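Local coordinates for erythromycin C-12 hydroxylase (PDB 2JJN), which hydroxylates the macrolactone ring of erythromycin D at C-12 to give erythromycin C, using a heme-bound iron, molecular oxygen and NADPH, at residues Y48-V53 with D309-T314; T74-G79 with D176-A181; I371-R376 with G404-Q409. The protein carries 2 engineered substitutions. All blocks are in the same frame, centred on the assembly; numbering follows the deposited sequence.

Interaction 1. Residues Y48-V53 with D309-T314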
loop_
_atom_site.group_PDB
_atom_site.type_symbol
_atom_site.label_atom_id
_atom_site.label_comp_id
_atom_site.label_asym_id
_atom_site.label_seq_id
_atom_site.Cartn_x
_atom_site.Cartn_y
_atom_site.Cartn_z
ATOM N N TYR A 48 6.916 22.397 8.906
ATOM C CA TYR A 48 8.227 21.773 8.713
ATOM C C TYR A 48 8.799 22.147 7.357
ATOM O O TYR A 48 9.850 21.654 6.984
ATOM C CB TYR A 48 8.100 20.259 8.808
ATOM C CG TYR A 48 7.481 19.787 10.099
ATOM C CD1 TYR A 48 6.215 19.259 10.115
ATOM C CD2 TYR A 48 8.170 19.935 11.312
ATOM C CE1 TYR A 48 5.620 18.840 11.311
ATOM C CE2 TYR A 48 7.593 19.525 12.498
ATOM C CZ TYR A 48 6.319 18.980 12.481
ATOM O OH TYR A 48 5.709 18.585 13.653
ATOM N N GLY A 49 8.083 23.001 6.605
ATOM C CA GLY A 49 8.553 23.370 5.245
ATOM C C GLY A 49 8.307 22.275 4.223
ATOM O O GLY A 49 8.927 22.266 3.153
ATOM N N VAL A 50 7.368 21.383 4.547
ATOM C CA VAL A 50 6.940 20.315 3.630
ATOM C C VAL A 50 5.677 20.793 2.935
ATOM O O VAL A 50 4.798 21.362 3.561
ATOM C CB VAL A 50 6.647 19.006 4.406
ATOM C CG1 VAL A 50 6.115 17.967 3.449
ATOM C CG2 VAL A 50 7.920 18.504 5.049
ATOM N N TRP A 51 5.600 20.558 1.629
ATOM C CA TRP A 51 4.490 21.071 0.843
ATOM C C TRP A 51 3.521 19.950 0.585
ATOM O O TRP A 51 3.867 18.726 0.717
ATOM C CB TRP A 51 5.033 21.593 -0.494
ATOM C CG TRP A 51 5.832 22.862 -0.282
ATOM C CD1 TRP A 51 7.105 22.973 0.232
ATOM C CD2 TRP A 51 5.384 24.197 -0.521
ATOM N NE1 TRP A 51 7.485 24.300 0.300
ATOM C CE2 TRP A 51 6.449 25.072 -0.161
ATOM C CE3 TRP A 51 4.175 24.747 -1.014
ATOM C CZ2 TRP A 51 6.361 26.463 -0.292
ATOM C CZ3 TRP A 51 4.095 26.133 -1.164
ATOM C CH2 TRP A 51 5.189 26.974 -0.818
ATOM N N HIS A 52 2.275 20.327 0.389
ATOM C CA HIS A 52 1.221 19.345 0.243
ATOM C C HIS A 52 0.353 19.763 -0.944
ATOM O O HIS A 52 -0.033 20.947 -1.055
ATOM C CB HIS A 52 0.338 19.391 1.494
ATOM C CG HIS A 52 1.065 18.951 2.714
ATOM N ND1 HIS A 52 0.984 17.660 3.205
ATOM C CD2 HIS A 52 1.910 19.628 3.529
ATOM C CE1 HIS A 52 1.763 17.565 4.282
ATOM N NE2 HIS A 52 2.316 18.745 4.508
ATOM N N VAL A 53 -0.017 18.771 -1.758
ATOM C CA VAL A 53 -0.749 19.038 -2.994
ATOM C C VAL A 53 -2.063 18.253 -2.918
ATOM O O VAL A 53 -2.052 17.034 -2.701
ATOM C CB VAL A 53 0.097 18.615 -4.191
ATOM C CG1 VAL A 53 -0.722 18.728 -5.468
ATOM C CG2 VAL A 53 1.314 19.567 -4.247
ATOM N N ASP A 309 14.660 21.705 -3.524
ATOM C CA ASP A 309 15.154 20.967 -2.364
ATOM C C ASP A 309 14.207 20.950 -1.174
ATOM O O ASP A 309 14.653 21.004 -0.020
ATOM C CB ASP A 309 16.555 21.503 -1.944
ATOM C CG ASP A 309 17.566 21.411 -3.082
ATOM O OD1 ASP A 309 17.598 20.377 -3.776
ATOM O OD2 ASP A 309 18.278 22.412 -3.312
ATOM N N VAL A 310 12.908 20.808 -1.455
ATOM C CA VAL A 310 11.944 20.616 -0.389
ATOM C C VAL A 310 11.067 19.397 -0.700
ATOM O O VAL A 310 10.976 18.959 -1.855
ATOM C CB VAL A 310 11.059 21.879 -0.150
ATOM C CG1 VAL A 310 11.908 23.110 0.214
ATOM C CG2 VAL A 310 10.207 22.169 -1.389
ATOM N N MET A 311 10.487 18.834 0.365
ATOM C CA MET A 311 9.627 17.662 0.218
ATOM C C MET A 311 8.203 18.113 -0.146
ATOM O O MET A 311 7.738 19.134 0.346
ATOM C CB MET A 311 9.633 16.862 1.497
ATOM C CG MET A 311 8.631 15.738 1.496
ATOM S SD MET A 311 9.223 14.326 2.473
ATOM C CE MET A 311 10.568 13.793 1.426
ATOM N N VAL A 312 7.563 17.344 -1.018
ATOM C CA VAL A 312 6.188 17.602 -1.485
ATOM C C VAL A 312 5.408 16.323 -1.252
ATOM O O VAL A 312 5.856 15.246 -1.675
ATOM C CB VAL A 312 6.194 17.910 -3.000
ATOM C CG1 VAL A 312 4.757 18.157 -3.470
ATOM C CG2 VAL A 312 7.105 19.142 -3.285
ATOM N N ASN A 313 4.255 16.433 -0.593
ATOM C CA ASN A 313 3.372 15.281 -0.259
ATOM C C ASN A 313 2.200 15.385 -1.229
ATOM O O ASN A 313 1.507 16.413 -1.240
ATOM C CB ASN A 313 2.867 15.558 1.187
ATOM C CG ASN A 313 3.746 14.981 2.245
ATOM O OD1 ASN A 313 4.193 15.699 3.127
ATOM N ND2 ASN A 313 3.978 13.677 2.196
ATOM N N THR A 314 1.982 14.360 -2.036
ATOM C CA THR A 314 0.815 14.337 -2.949
ATOM C C THR A 314 -0.295 13.526 -2.322
ATOM O O THR A 314 -0.094 12.349 -2.068
ATOM C CB THR A 314 1.115 13.690 -4.309
ATOM O OG1 THR A 314 1.647 12.373 -4.150
ATOM C CG2 THR A 314 2.116 14.519 -5.149
HETATM O O HOH W 1 10.816 20.168 2.944
#

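Interaction 2. Residues T74-G79 with D176-A181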
loop_
_atom_site.group_PDB
_atom_site.type_symbol
_atom_site.label_atom_id
_atom_site.label_comp_id
_atom_site.label_asym_id
_atom_site.label_seq_id
_atom_site.Cartn_x
_atom_site.Cartn_y
_atom_site.Cartn_z
ATOM N N THR A 74 16.211 11.282 0.168
ATOM C CA THR A 74 17.472 11.512 0.880
ATOM C C THR A 74 18.059 12.869 0.482
ATOM O O THR A 74 18.865 13.456 1.221
ATOM C CB THR A 74 18.550 10.350 0.691
ATOM O OG1 THR A 74 19.132 10.363 -0.624
ATOM C CG2 THR A 74 17.956 8.970 0.960
ATOM N N ARG A 75 17.612 13.372 -0.672
ATOM C CA ARG A 75 18.032 14.683 -1.156
ATOM C C ARG A 75 17.823 15.782 -0.094
ATOM O O ARG A 75 18.616 16.752 -0.015
ATOM C CB ARG A 75 17.268 15.025 -2.443
ATOM C CG ARG A 75 17.604 14.104 -3.649
ATOM C CD ARG A 75 16.922 14.540 -4.976
ATOM N NE ARG A 75 17.433 15.838 -5.447
ATOM C CZ ARG A 75 18.130 16.030 -6.571
ATOM N NH1 ARG A 75 18.434 15.020 -7.387
ATOM N NH2 ARG A 75 18.529 17.258 -6.892
ATOM N N VAL A 76 16.777 15.628 0.722
ATOM C CA VAL A 76 16.405 16.642 1.722
ATOM C C VAL A 76 16.618 16.163 3.184
ATOM O O VAL A 76 16.159 16.806 4.142
ATOM C CB VAL A 76 14.919 17.125 1.501
ATOM C CG1 VAL A 76 14.784 17.764 0.127
ATOM C CG2 VAL A 76 13.965 15.957 1.608
ATOM N N ILE A 77 17.266 15.010 3.346
ATOM C CA ILE A 77 17.520 14.460 4.682
ATOM C C ILE A 77 19.005 14.511 4.928
ATOM O O ILE A 77 19.792 13.837 4.242
ATOM C CB ILE A 77 17.005 13.008 4.870
ATOM C CG1 ILE A 77 15.482 12.931 4.668
ATOM C CG2 ILE A 77 17.349 12.511 6.273
ATOM C CD1 ILE A 77 14.966 11.514 4.371
ATOM N N GLU A 78 19.371 15.338 5.911
ATOM C CA GLU A 78 20.766 15.571 6.232
ATOM C C GLU A 78 21.486 14.262 6.554
ATOM O O GLU A 78 21.069 13.513 7.436
ATOM C CB GLU A 78 20.869 16.547 7.405
ATOM C CG GLU A 78 22.261 17.131 7.611
ATOM C CD GLU A 78 22.318 18.104 8.780
ATOM O OE1 GLU A 78 23.135 19.045 8.725
ATOM O OE2 GLU A 78 21.548 17.922 9.754
ATOM N N GLY A 79 22.565 14.002 5.830
ATOM C CA GLY A 79 23.397 12.828 6.071
ATOM C C GLY A 79 22.929 11.535 5.404
ATOM O O GLY A 79 23.672 10.543 5.385
ATOM N N ASP A 176 7.548 14.970 10.692
ATOM C CA ASP A 176 8.476 15.677 9.807
ATOM C C ASP A 176 9.340 14.695 9.063
ATOM O O ASP A 176 10.328 14.194 9.614
ATOM C CB ASP A 176 9.370 16.674 10.569
ATOM C CG ASP A 176 10.365 17.395 9.668
ATOM O OD1 ASP A 176 10.366 17.206 8.440
ATOM O OD2 ASP A 176 11.163 18.182 10.191
ATOM N N PRO A 177 8.986 14.411 7.809
ATOM C CA PRO A 177 9.647 13.378 7.052
ATOM C C PRO A 177 11.066 13.767 6.640
ATOM O O PRO A 177 11.773 12.947 6.063
ATOM C CB PRO A 177 8.710 13.175 5.860
ATOM C CG PRO A 177 8.056 14.528 5.692
ATOM C CD PRO A 177 7.878 15.050 7.057
ATOM N N THR A 178 11.487 14.995 6.929
ATOM C CA THR A 178 12.876 15.391 6.625
ATOM C C THR A 178 13.845 15.181 7.793
ATOM O O THR A 178 15.051 15.442 7.654
ATOM C CB THR A 178 12.971 16.882 6.191
ATOM O OG1 THR A 178 12.583 17.731 7.281
ATOM C CG2 THR A 178 12.059 17.140 4.998
ATOM N N ASP A 179 13.316 14.772 8.946
ATOM C CA ASP A 179 14.114 14.625 10.175
ATOM C C ASP A 179 15.064 13.435 10.061
ATOM O O ASP A 179 14.636 12.320 9.788
ATOM C CB ASP A 179 13.177 14.491 11.389
ATOM C CG ASP A 179 13.903 14.143 12.699
ATOM O OD1 ASP A 179 13.250 13.582 13.583
ATOM O OD2 ASP A 179 15.092 14.425 12.856
ATOM N N PRO A 180 16.366 13.674 10.249
ATOM C CA PRO A 180 17.316 12.540 10.179
ATOM C C PRO A 180 17.093 11.424 11.208
ATOM O O PRO A 180 17.308 10.229 10.887
ATOM C CB PRO A 180 18.668 13.206 10.424
ATOM C CG PRO A 180 18.457 14.688 10.130
ATOM C CD PRO A 180 17.043 14.966 10.494
ATOM N N ALA A 181 16.683 11.789 12.414
ATOM C CA ALA A 181 16.372 10.793 13.444
ATOM C C ALA A 181 15.304 9.805 12.925
ATOM O O ALA A 181 15.357 8.605 13.233
ATOM C CB ALA A 181 15.926 11.469 14.737
HETATM O O HOH W 2 17.475 16.933 7.231
#

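Interaction 3. Residues I371-R376 with G404-Q409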
loop_
_atom_site.group_PDB
_atom_site.type_symbol
_atom_site.label_atom_id
_atom_site.label_comp_id
_atom_site.label_asym_id
_atom_site.label_seq_id
_atom_site.Cartn_x
_atom_site.Cartn_y
_atom_site.Cartn_z
ATOM N N ILE A 371 -17.234 -14.061 1.635
ATOM C CA ILE A 371 -18.667 -14.138 1.288
ATOM C C ILE A 371 -19.081 -15.618 1.186
ATOM O O ILE A 371 -20.185 -15.998 1.634
ATOM C CB ILE A 371 -18.911 -13.387 -0.017
ATOM C CG1 ILE A 371 -18.812 -11.890 0.265
ATOM C CG2 ILE A 371 -20.295 -13.699 -0.582
ATOM C CD1 ILE A 371 -18.803 -11.030 -1.038
ATOM N N ALA A 372 -18.215 -16.468 0.613
ATOM C CA ALA A 372 -18.539 -17.887 0.485
ATOM C C ALA A 372 -18.827 -18.522 1.833
ATOM O O ALA A 372 -19.760 -19.328 1.985
ATOM C CB ALA A 372 -17.388 -18.657 -0.239
ATOM N N ARG A 373 -18.022 -18.183 2.838
ATOM C CA ARG A 373 -18.198 -18.816 4.143
ATOM C C ARG A 373 -19.275 -18.167 4.959
ATOM O O ARG A 373 -20.103 -18.872 5.588
ATOM C CB ARG A 373 -16.867 -18.847 4.939
ATOM C CG ARG A 373 -17.037 -19.567 6.273
ATOM C CD ARG A 373 -15.695 -19.755 7.005
ATOM N NE ARG A 373 -15.903 -20.125 8.426
ATOM C CZ ARG A 373 -16.081 -21.363 8.885
ATOM N NH1 ARG A 373 -16.149 -22.417 8.056
ATOM N NH2 ARG A 373 -16.262 -21.556 10.187
ATOM N N PHE A 374 -19.300 -16.847 4.985
ATOM C CA PHE A 374 -20.126 -16.151 6.011
ATOM C C PHE A 374 -21.287 -15.388 5.368
ATOM O O PHE A 374 -22.224 -14.973 6.105
ATOM C CB PHE A 374 -19.271 -15.111 6.700
ATOM C CG PHE A 374 -18.058 -15.650 7.442
ATOM C CD1 PHE A 374 -18.188 -16.458 8.586
ATOM C CD2 PHE A 374 -16.787 -15.318 6.992
ATOM C CE1 PHE A 374 -17.068 -16.905 9.303
ATOM C CE2 PHE A 374 -15.635 -15.743 7.700
ATOM C CZ PHE A 374 -15.778 -16.532 8.881
ATOM N N GLY A 375 -21.213 -15.152 4.068
ATOM C CA GLY A 375 -22.155 -14.238 3.367
ATOM C C GLY A 375 -21.905 -12.753 3.610
ATOM O O GLY A 375 -22.087 -11.951 2.708
ATOM N N ARG A 376 -21.548 -12.396 4.837
ATOM C CA ARG A 376 -21.197 -11.023 5.218
ATOM C C ARG A 376 -20.437 -11.032 6.549
ATOM O O ARG A 376 -20.432 -12.046 7.270
ATOM C CB ARG A 376 -22.473 -10.168 5.323
ATOM C CG ARG A 376 -23.378 -10.618 6.477
ATOM C CD ARG A 376 -24.642 -9.716 6.622
ATOM N NE ARG A 376 -25.511 -10.024 5.482
ATOM C CZ ARG A 376 -25.911 -9.183 4.524
ATOM N NH1 ARG A 376 -25.666 -7.869 4.539
ATOM N NH2 ARG A 376 -26.664 -9.669 3.566
ATOM N N GLY A 404 -22.756 -13.153 11.550
ATOM C CA GLY A 404 -24.071 -13.624 11.982
ATOM C C GLY A 404 -24.445 -15.004 11.446
ATOM O O GLY A 404 -25.391 -15.637 11.966
ATOM N N SER A 405 -23.714 -15.480 10.413
ATOM C CA SER A 405 -23.970 -16.788 9.830
ATOM C C SER A 405 -22.627 -17.417 9.485
ATOM O O SER A 405 -21.686 -16.737 9.037
ATOM C CB SER A 405 -24.770 -16.595 8.520
ATOM O OG SER A 405 -26.007 -15.911 8.795
ATOM N N SER A 406 -22.566 -18.738 9.682
ATOM C CA SER A 406 -21.393 -19.509 9.244
ATOM C C SER A 406 -21.759 -20.969 9.190
ATOM O O SER A 406 -22.819 -21.370 9.705
ATOM C CB SER A 406 -20.239 -19.366 10.206
ATOM O OG SER A 406 -20.410 -20.266 11.314
ATOM N N PRO A 407 -20.909 -21.772 8.548
ATOM C CA PRO A 407 -21.187 -23.214 8.484
ATOM C C PRO A 407 -21.171 -23.916 9.805
ATOM O O PRO A 407 -21.554 -25.099 9.801
ATOM C CB PRO A 407 -20.081 -23.799 7.563
ATOM C CG PRO A 407 -19.645 -22.555 6.731
ATOM C CD PRO A 407 -19.735 -21.408 7.732
ATOM N N ARG A 408 -20.804 -23.219 10.910
ATOM C CA ARG A 408 -20.810 -23.869 12.223
ATOM C C ARG A 408 -22.203 -23.932 12.842
ATOM O O ARG A 408 -22.425 -24.708 13.805
ATOM C CB ARG A 408 -19.893 -23.136 13.203
ATOM C CG ARG A 408 -18.412 -23.228 12.932
ATOM C CD ARG A 408 -17.844 -24.520 13.438
ATOM N NE ARG A 408 -17.903 -24.620 14.889
ATOM C CZ ARG A 408 -18.760 -25.361 15.593
ATOM N NH1 ARG A 408 -19.710 -26.170 15.024
ATOM N NH2 ARG A 408 -18.669 -25.306 16.913
ATOM N N GLN A 409 -23.125 -23.127 12.314
ATOM C CA GLN A 409 -24.459 -23.019 12.965
ATOM C C GLN A 409 -25.264 -24.267 12.714
ATOM O O GLN A 409 -25.271 -24.754 11.609
ATOM C CB GLN A 409 -25.178 -21.792 12.463
ATOM C CG GLN A 409 -24.439 -20.585 12.959
ATOM C CD GLN A 409 -24.952 -19.289 12.457
ATOM O OE1 GLN A 409 -24.789 -18.243 13.141
ATOM N NE2 GLN A 409 -25.482 -19.283 11.261
HETATM O O HOH W 3 -22.398 -13.570 8.505
HETATM O O HOH W 4 -22.085 -10.767 9.882
#

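Interaction 1. Residues Y48-V53 with D309-T314
The indole of Trp51 lies across Val310, its CD1 3.6 Å from Val310 CG2. That methyl stands between the backbone N and carbonyl carbon of Val310 (chi1 -59° for CG1), which points it at the pyrrole part of the ring. The carbonyl oxygen of Met311 comes up to the indole edge in the ring plane. A branched aliphatic residue suits this place because it offers a compact methyl surface to a ring that also rests on Val43 and Gln45 of strand 43-45.

Beneath these side chains, strands 51-53 and 311-314 run parallel, at 26° to each other, in the mixed sheet of the P450 fold. Trp51 N donates almost straight (176°) to Met311 O at 2.9 Å, and Asn313 N reaches Trp51 O at 2.7 Å. Asn313 O then accepts from Val53 N at 2.9 Å. Before the strands pair, a water takes over: it donates to Gly49 O and accepts from Met311 N. Gly49 has a positive phi, which glycine tolerates easily, and turns the chain into the strand.

On the Trp51 face, Val53 CG2 packs against Val312 CG1 at 3.8 Å. On the other face, the imidazole of His52 lies alongside Asn313 CB, its ND1 3.5 Å away. His52 binds Trp315 through ND1 and Asp46 through NE2, so its ring rotation is fixed from outside the pair. Asn313 has two modelled conformers, so its amide contacts are less certain, but its side chain adjoins Gln292, a substrate-binding residue.

The backbone bonds therefore fix the register of the strands. Contacts across the Trp51-Val312-Val53 face are apolar, whereas His52 and Asn313 bring polar groups to the other, where the buried imidazole is satisfied by its two outside partners.

Interaction 2. Residues T74-G79 with D176-A181
Ile77 packs against Pro177 and Thr178 of a type I turn and Pro180 at the start of helix 180-206, where the loop before helix 94-105 meets the loop before helix 180-206. In P450 nomenclature these are the B-C and F-G loops, whose approach is consistent with the closed form captured here, as in other P450s.

The Ile77 branches divide the work. CG2, anti to the backbone N, comes to 3.9 Å from Pro180 CA, whereas CG1, anti to the carbonyl carbon (chi1 -61°), carries CD1 to 3.9 Å from Pro177 O. The branched chain suits this place because CG2 can reach Pro180 while CG1 and CD1 lie along the turn, against the backbone oxygens of Pro177 and Thr178. On one flank the Glu78 CB meets Pro180 CG at 4.1 Å; on the other, Val76 CG2 approaches Thr178 CG2, the two side chains crossing at a slant.

No direct hydrogen bond joins the loops. A water does so instead, accepting from Glu78 N at 2.8 Å and donating to Thr178 O at 2.9 Å, with a weak further bond to Val76 O.

In the next shell, each loop holds its own shape. Ile77 N bonds back to Thr74 O at the end of the 3-10 segment. The turn runs from Asp176 to Asp179, with proline, whose ring restricts phi, at its second position. In the conformer of Asp176 given here, one of two, OD1 accepts from both Thr178 N and Thr178 OG1, the former closing an Asx turn. Further out, Val76 and Pro177 both rest on Met311 of strand 311-315.

Helix 180-206 starts with Pro180, which has no N-H to satisfy in its first turn. Asp179 is its N-cap: OD2 accepts from Ala181 N at 3.1 Å, with the donor 70° out of the carboxylate plane.

Interaction 3. Residues I371-R376 with G404-Q409
Arg373 packs on Phe374 with its CG and on Pro407 along CG and the guanidinium. Its CG is anti to the backbone N (chi1 -177°) and the chain runs on extended, so that its methylene CG sits over the centre of one Phe374 face while Pro407 CD meets the same CG at 3.6 Å. Further along, Pro407 CD covers one face of the guanidinium, offset toward its rim, and Phe374 CZ stands in plane at its edge. Arginine suits this place because its methylene stem gives apolar contact to Phe374 and Pro407 while the flat guanidinium lies against Pro407.

Phe374 also presents its ring edge to Ser405 O, 3.5 Å from CD1, and Ser406 CB comes obliquely, 3.9 Å from Phe374 CD1. No direct hydrogen bond crosses the contact; a water accepts from Ser405 N at 3.0 Å and lies between it and the carbonyls of Phe374 and Arg376.

Ser406 OG takes the N-H of Arg408 in an ST turn and also bonds Glu131, just before strand 132-134. Gly375, with positive phi, ends helix 356-374. Beyond it, Arg376 forms a salt bridge with Asp265 of helix 262-269, so the chain leaving strand 400-402 is laid over the end of one helix that is itself tied to another.

Interaction 1 is the buried one, two adjacent parallel strands of the mixed sheet joined by backbone hydrogen bonds. Interactions 2 and 3 lie at the surface and have no direct hydrogen bond across them, relying on apolar packing and bridging water. Interactions 1 and 2 share a neighbourhood, with centres about 12 Å apart: Met311 SD, in the conformer given, lies 3.4 Å from Pro177 CG and Asp309 O 3.2 Å from Val76 CG1, so the closed loops rest on the sheet beside the substrate site. Interaction 3 stands apart, its centre about 47 Å from that of interaction 1 and on the opposite side of the molecule, joining the C-terminal tail to a helix end.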